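Local atomic coordinates of halohydrin epoxidase A (Corynebacterium sp., PDB entry 4Z9F), a protein that probably releases hydrogen halide from vicinal halohydrins to form epoxides, acting as a halohydrin dehalogenase (halohydrin hydrogen-halide-lyase). Residues 52-57 against 67-72; 97-102 against 144-149. The protein carries 1 engineered substitution. All blocks are in the same frame, centred on the assembly; numbering follows the deposited sequence.

Both contacts are apolar and small, but they sit in different parts of a Rossmann-like fold, with centres about 30 Å apart and nearest atoms about 12 Å apart. Contact 1 lies at one outer border of the parallel sheet, where strand 52-53 meets the turn after helix 62-67. It is partly buried, and its main partner is an exposed histidine whose ring lies against methyl groups. Contact 2 is fully buried and joins helix 96-123 to the start of helix 147-165 by aliphatic packing with a backbone carbonyl in its midst. The two contacts share no helix or strand. Only contact 2 borders another subunit, with charged and apolar partners across the interface.

Contact 1: residues 52-57 against 67-72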
loop_
_atom_site.group_PDB
_atom_site.type_symbol
_atom_site.label_atom_id
_atom_site.label_comp_id
_atom_site.label_asym_id
_atom_site.label_seq_id
_atom_site.Cartn_x
_atom_site.Cartn_y
_atom_site.Cartn_z
ATOM N N VAL C 52 22.745 22.100 -21.998
ATOM C CA VAL C 52 22.095 23.252 -22.604
ATOM C C VAL C 52 21.142 23.833 -21.570
ATOM O O VAL C 52 20.359 23.093 -20.959
ATOM C CB VAL C 52 21.339 22.865 -23.888
ATOM C CG1 VAL C 52 20.406 23.988 -24.322
ATOM C CG2 VAL C 52 22.306 22.494 -24.996
ATOM N N ALA C 53 21.217 25.143 -21.359
ATOM C CA ALA C 53 20.324 25.840 -20.442
ATOM C C ALA C 53 19.196 26.481 -21.238
ATOM O O ALA C 53 19.439 27.378 -22.051
ATOM C CB ALA C 53 21.076 26.899 -19.633
ATOM N N LEU C 54 17.969 26.019 -20.998
ATOM C CA LEU C 54 16.790 26.575 -21.647
ATOM C C LEU C 54 16.377 27.885 -21.002
ATOM O O LEU C 54 16.477 28.051 -19.784
ATOM C CB LEU C 54 15.611 25.609 -21.554
ATOM C CG LEU C 54 15.729 24.261 -22.229
ATOM C CD1 LEU C 54 14.459 23.455 -21.957
ATOM C CD2 LEU C 54 15.958 24.461 -23.723
ATOM N N ALA C 55 15.862 28.802 -21.820
ATOM C CA ALA C 55 15.257 30.002 -21.272
ATOM C C ALA C 55 13.804 29.784 -20.874
ATOM O O ALA C 55 13.307 30.491 -19.990
ATOM C CB ALA C 55 15.352 31.148 -22.283
ATOM N N GLU C 56 13.123 28.819 -21.492
ATOM C CA GLU C 56 11.681 28.687 -21.314
ATOM C C GLU C 56 11.343 28.323 -19.877
ATOM O O GLU C 56 12.008 27.490 -19.257
ATOM C CB GLU C 56 11.112 27.638 -22.271
ATOM C CG GLU C 56 10.918 28.171 -23.694
ATOM C CD GLU C 56 12.230 28.271 -24.488
ATOM O OE1 GLU C 56 12.176 28.702 -25.675
ATOM O OE2 GLU C 56 13.290 27.911 -23.917
ATOM N N GLN C 57 10.298 28.964 -19.355
ATOM C CA GLN C 57 9.841 28.755 -17.990
ATOM C C GLN C 57 8.489 28.071 -17.907
ATOM O O GLN C 57 8.131 27.580 -16.831
ATOM C CB GLN C 57 9.759 30.097 -17.244
ATOM C CG GLN C 57 11.109 30.767 -17.071
ATOM C CD GLN C 57 12.064 29.888 -16.297
ATOM O OE1 GLN C 57 11.750 29.440 -15.193
ATOM N NE2 GLN C 57 13.221 29.606 -16.884
ATOM N N LEU C 67 13.467 20.213 -28.033
ATOM C CA LEU C 67 13.573 19.621 -29.362
ATOM C C LEU C 67 14.269 20.544 -30.351
ATOM O O LEU C 67 14.627 20.090 -31.447
ATOM C CB LEU C 67 12.182 19.227 -29.880
ATOM C CG LEU C 67 11.731 17.755 -29.802
ATOM C CD1 LEU C 67 12.834 16.787 -29.385
ATOM C CD2 LEU C 67 10.521 17.604 -28.909
ATOM N N GLN C 68 14.484 21.813 -29.992
ATOM C CA GLN C 68 15.360 22.666 -30.789
ATOM C C GLN C 68 16.818 22.231 -30.712
ATOM O O GLN C 68 17.640 22.769 -31.459
ATOM C CB GLN C 68 15.240 24.130 -30.342
ATOM C CG GLN C 68 13.907 24.810 -30.666
ATOM C CD GLN C 68 13.754 25.185 -32.144
ATOM O OE1 GLN C 68 14.019 24.381 -33.045
ATOM N NE2 GLN C 68 13.333 26.422 -32.394
ATOM N N HIS C 69 17.158 21.272 -29.842
ATOM C CA HIS C 69 18.543 20.866 -29.627
ATOM C C HIS C 69 18.811 19.408 -29.984
ATOM O O HIS C 69 19.909 18.913 -29.718
ATOM C CB HIS C 69 18.952 21.129 -28.174
ATOM C CG HIS C 69 18.931 22.577 -27.792
ATOM N ND1 HIS C 69 17.864 23.164 -27.149
ATOM C CD2 HIS C 69 19.849 23.556 -27.966
ATOM C CE1 HIS C 69 18.123 24.442 -26.940
ATOM N NE2 HIS C 69 19.322 24.705 -27.428
ATOM N N GLY C 70 17.858 18.718 -30.590
ATOM C CA GLY C 70 18.040 17.319 -30.931
ATOM C C GLY C 70 16.766 16.785 -31.547
ATOM O O GLY C 70 15.717 17.437 -31.522
ATOM N N GLU C 71 16.870 15.571 -32.094
ATOM C CA GLU C 71 15.768 15.020 -32.877
ATOM C C GLU C 71 14.728 14.298 -32.019
ATOM O O GLU C 71 13.551 14.259 -32.394
ATOM C CB GLU C 71 16.308 14.074 -33.957
ATOM C CG GLU C 71 16.680 12.671 -33.468
ATOM C CD GLU C 71 16.484 11.592 -34.541
ATOM O OE1 GLU C 71 16.563 10.391 -34.181
ATOM O OE2 GLU C 71 16.254 11.950 -35.725
ATOM N N ALA C 72 15.126 13.723 -30.883
ATOM C CA ALA C 72 14.179 13.025 -30.019
ATOM C C ALA C 72 14.656 13.089 -28.577
ATOM O O ALA C 72 15.862 13.060 -28.313
ATOM C CB ALA C 72 14.004 11.560 -30.441
#
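Val52 pushes a methyl group against the flat side of the His69 ring, and this pair carries most of the contact. Val52 CG1 lies 3.5 Å from the centroid of the His69 ring, only 18° off the normal, which makes it a CH-pi contact over the face. Val52 CG1 is displaced toward the far rim of the His69 ring, where it comes within 3.4 Å of His69 NE2. The second methyl, Val52 CG2, reaches His69 CD2 at 4.0 Å. Leu54 adds a third group: Leu54 CD2 approaches His69 CE1 obliquely at 3.9 Å, as the leucine and the histidine run antiparallel alongside each other. The imidazole therefore rests on apolar groups from two residues of 52-57, although His69 as a whole remains exposed.

Behind this first shell, the torsions and backbone set the geometry. Val52 CG1 stands anti to the backbone N (chi1 167°), the setting that presents this methyl to the ring. On the other side, a type I turn from Leu67 to Gly70 brings His69 round toward the strand, and a weak hydrogen bond between ND1 and Ala65 O probably helps to set the ring's orientation. Leu54 also packs on Ala65 and Thr66, so it touches helix 62-67 as well as the histidine that follows it. Val52 and Leu54 are held in turn by backbone hydrogen bonds to strand 27-30, through Val28 and Cys30.

Strand 52-53 is the outermost on its side of the sheet within the chain. The contact thus ties this edge to the end of the helical connection that runs from it to strand 73-79, beyond strands 27-30 and 3-6. This is the long crossover characteristic of the Rossmann-like fold of the short-chain dehydrogenase/reductase superfamily.

Contact 2: residues 97-102 against 144-149; sequences ADIRQV and NPLYGP
Leu146 reaches across to helix 96-123 just before helix 147-165 begins, and its side chain can be followed outward. At its base, Leu146 CB lies 4.5 Å from Val102 CG1, a loose apolar approach. CG then stands beside the leucine's own backbone N (chi1 -62°), a torsion that directs the branch to Ile99. At the tip, Leu146 CD1 meets Ile99 CG1 at 3.8 Å, the two side chains meeting at a slant.

Val102, one helical turn on from Ile99, fits against the backbone at the root of the same leucine. Val102 CG1 sits 3.6 Å from Leu146 O and 3.9 Å from Tyr147 CA, so a methyl packs on the main chain where the second helix starts. A backbone hydrogen bond from Gly148 N to Asn144 O spans the entry into this helix.

Tyr147 joins mainly through its backbone; its OH is hydrogen-bonded to Arg151 NH1, and this Tyr-x-x-x-Arg spacing is consistent with the active-site pair of halohydrin dehalogenases. On the subunit interface, Ile99 packs on Ile111 and Pro149 on Leu157 of the second subunit, while Arg100 forms a salt bridge with Glu104 of that subunit. Two long helices paired beside their counterparts in a neighbouring subunit are characteristic of the four-helix interface of short-chain dehydrogenase/reductase tetramers.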
loop_
_atom_site.group_PDB
_atom_site.type_symbol
_atom_site.label_atom_id
_atom_site.label_comp_id
_atom_site.label_asym_id
_atom_site.label_seq_id
_atom_site.Cartn_x
_atom_site.Cartn_y
_atom_site.Cartn_z
ATOM N N ALA C 97 -3.189 31.239 -1.560
ATOM C CA ALA C 97 -2.188 31.331 -2.620
ATOM C C ALA C 97 -1.061 30.330 -2.406
ATOM O O ALA C 97 -0.529 29.765 -3.372
ATOM C CB ALA C 97 -1.628 32.754 -2.693
ATOM N N ASP C 98 -0.670 30.110 -1.150
ATOM C CA ASP C 98 0.383 29.143 -0.866
ATOM C C ASP C 98 -0.099 27.712 -1.108
ATOM O O ASP C 98 0.628 26.903 -1.690
ATOM C CB ASP C 98 0.874 29.322 0.571
ATOM C CG ASP C 98 1.818 30.513 0.732
ATOM O OD1 ASP C 98 2.000 31.283 -0.241
ATOM O OD2 ASP C 98 2.368 30.679 1.847
ATOM N N ILE C 99 -1.317 27.385 -0.662
ATOM C CA ILE C 99 -1.907 26.079 -0.973
ATOM C C ILE C 99 -1.886 25.837 -2.477
ATOM O O ILE C 99 -1.427 24.794 -2.956
ATOM C CB ILE C 99 -3.341 25.987 -0.423
ATOM C CG1 ILE C 99 -3.361 26.023 1.114
ATOM C CG2 ILE C 99 -4.021 24.726 -0.937
ATOM C CD1 ILE C 99 -4.754 26.272 1.682
ATOM N N ARG C 100 -2.377 26.810 -3.248
ATOM C CA ARG C 100 -2.409 26.639 -4.697
ATOM C C ARG C 100 -1.004 26.523 -5.274
ATOM O O ARG C 100 -0.775 25.742 -6.205
ATOM C CB ARG C 100 -3.172 27.790 -5.348
ATOM C CG ARG C 100 -4.661 27.763 -5.030
ATOM C CD ARG C 100 -5.440 28.839 -5.770
ATOM N NE ARG C 100 -6.834 28.864 -5.331
ATOM C CZ ARG C 100 -7.766 28.026 -5.776
ATOM N NH1 ARG C 100 -7.445 27.105 -6.674
ATOM N NH2 ARG C 100 -9.015 28.106 -5.320
ATOM N N GLN C 101 -0.045 27.288 -4.742
ATOM C CA GLN C 101 1.314 27.191 -5.267
ATOM C C GLN C 101 1.927 25.825 -4.993
ATOM O O GLN C 101 2.777 25.359 -5.760
ATOM C CB GLN C 101 2.205 28.277 -4.671
ATOM C CG GLN C 101 3.623 28.201 -5.202
ATOM C CD GLN C 101 4.511 29.265 -4.628
ATOM O OE1 GLN C 101 4.063 30.101 -3.843
ATOM N NE2 GLN C 101 5.782 29.235 -4.997
ATOM N N VAL C 102 1.534 25.184 -3.894
ATOM C CA VAL C 102 2.048 23.849 -3.608
ATOM C C VAL C 102 1.588 22.874 -4.680
ATOM O O VAL C 102 2.384 22.098 -5.231
ATOM C CB VAL C 102 1.607 23.397 -2.205
ATOM C CG1 VAL C 102 1.893 21.910 -2.012
ATOM C CG2 VAL C 102 2.310 24.241 -1.150
ATOM N N ASN C 144 3.815 17.554 6.709
ATOM C CA ASN C 144 3.630 17.768 5.272
ATOM C C ASN C 144 2.172 17.571 4.848
ATOM O O ASN C 144 1.901 16.794 3.926
ATOM C CB ASN C 144 4.520 16.824 4.464
ATOM C CG ASN C 144 5.981 16.930 4.813
ATOM O OD1 ASN C 144 6.611 15.938 5.201
ATOM N ND2 ASN C 144 6.546 18.120 4.650
ATOM N N PRO C 145 1.211 18.285 5.447
ATOM C CA PRO C 145 -0.199 18.014 5.124
ATOM C C PRO C 145 -0.698 18.663 3.843
ATOM O O PRO C 145 -1.841 18.400 3.447
ATOM C CB PRO C 145 -0.946 18.573 6.336
ATOM C CG PRO C 145 -0.081 19.750 6.759
ATOM C CD PRO C 145 1.342 19.395 6.416
ATOM N N LEU C 146 0.089 19.521 3.204
ATOM C CA LEU C 146 -0.258 20.052 1.892
ATOM C C LEU C 146 0.685 19.552 0.815
ATOM O O LEU C 146 0.236 19.180 -0.278
ATOM C CB LEU C 146 -0.244 21.585 1.913
ATOM C CG LEU C 146 -1.272 22.197 2.868
ATOM C CD1 LEU C 146 -1.073 23.696 2.964
ATOM C CD2 LEU C 146 -2.684 21.862 2.405
ATOM N N TYR C 147 1.977 19.531 1.144
ATOM C CA TYR C 147 3.020 18.966 0.291
ATOM C C TYR C 147 2.796 17.482 0.030
ATOM O O TYR C 147 3.021 17.000 -1.085
ATOM C CB TYR C 147 4.366 19.197 0.974
ATOM C CG TYR C 147 5.635 18.703 0.308
ATOM C CD1 TYR C 147 6.222 17.509 0.700
ATOM C CD2 TYR C 147 6.304 19.477 -0.626
ATOM C CE1 TYR C 147 7.413 17.072 0.136
ATOM C CE2 TYR C 147 7.487 19.048 -1.201
ATOM C CZ TYR C 147 8.042 17.845 -0.811
ATOM O OH TYR C 147 9.224 17.401 -1.366
ATOM N N GLY C 148 2.376 16.734 1.051
ATOM C CA GLY C 148 2.089 15.327 0.882
ATOM C C GLY C 148 1.027 15.070 -0.173
ATOM O O GLY C 148 1.257 14.328 -1.132
ATOM N N PRO C 149 -0.174 15.637 0.010
ATOM C CA PRO C 149 -1.215 15.492 -1.023
ATOM C C PRO C 149 -0.736 15.811 -2.434
ATOM O O PRO C 149 -1.020 15.050 -3.369
ATOM C CB PRO C 149 -2.290 16.471 -0.544
ATOM C CG PRO C 149 -2.201 16.346 0.951
ATOM C CD PRO C 149 -0.724 16.219 1.248
#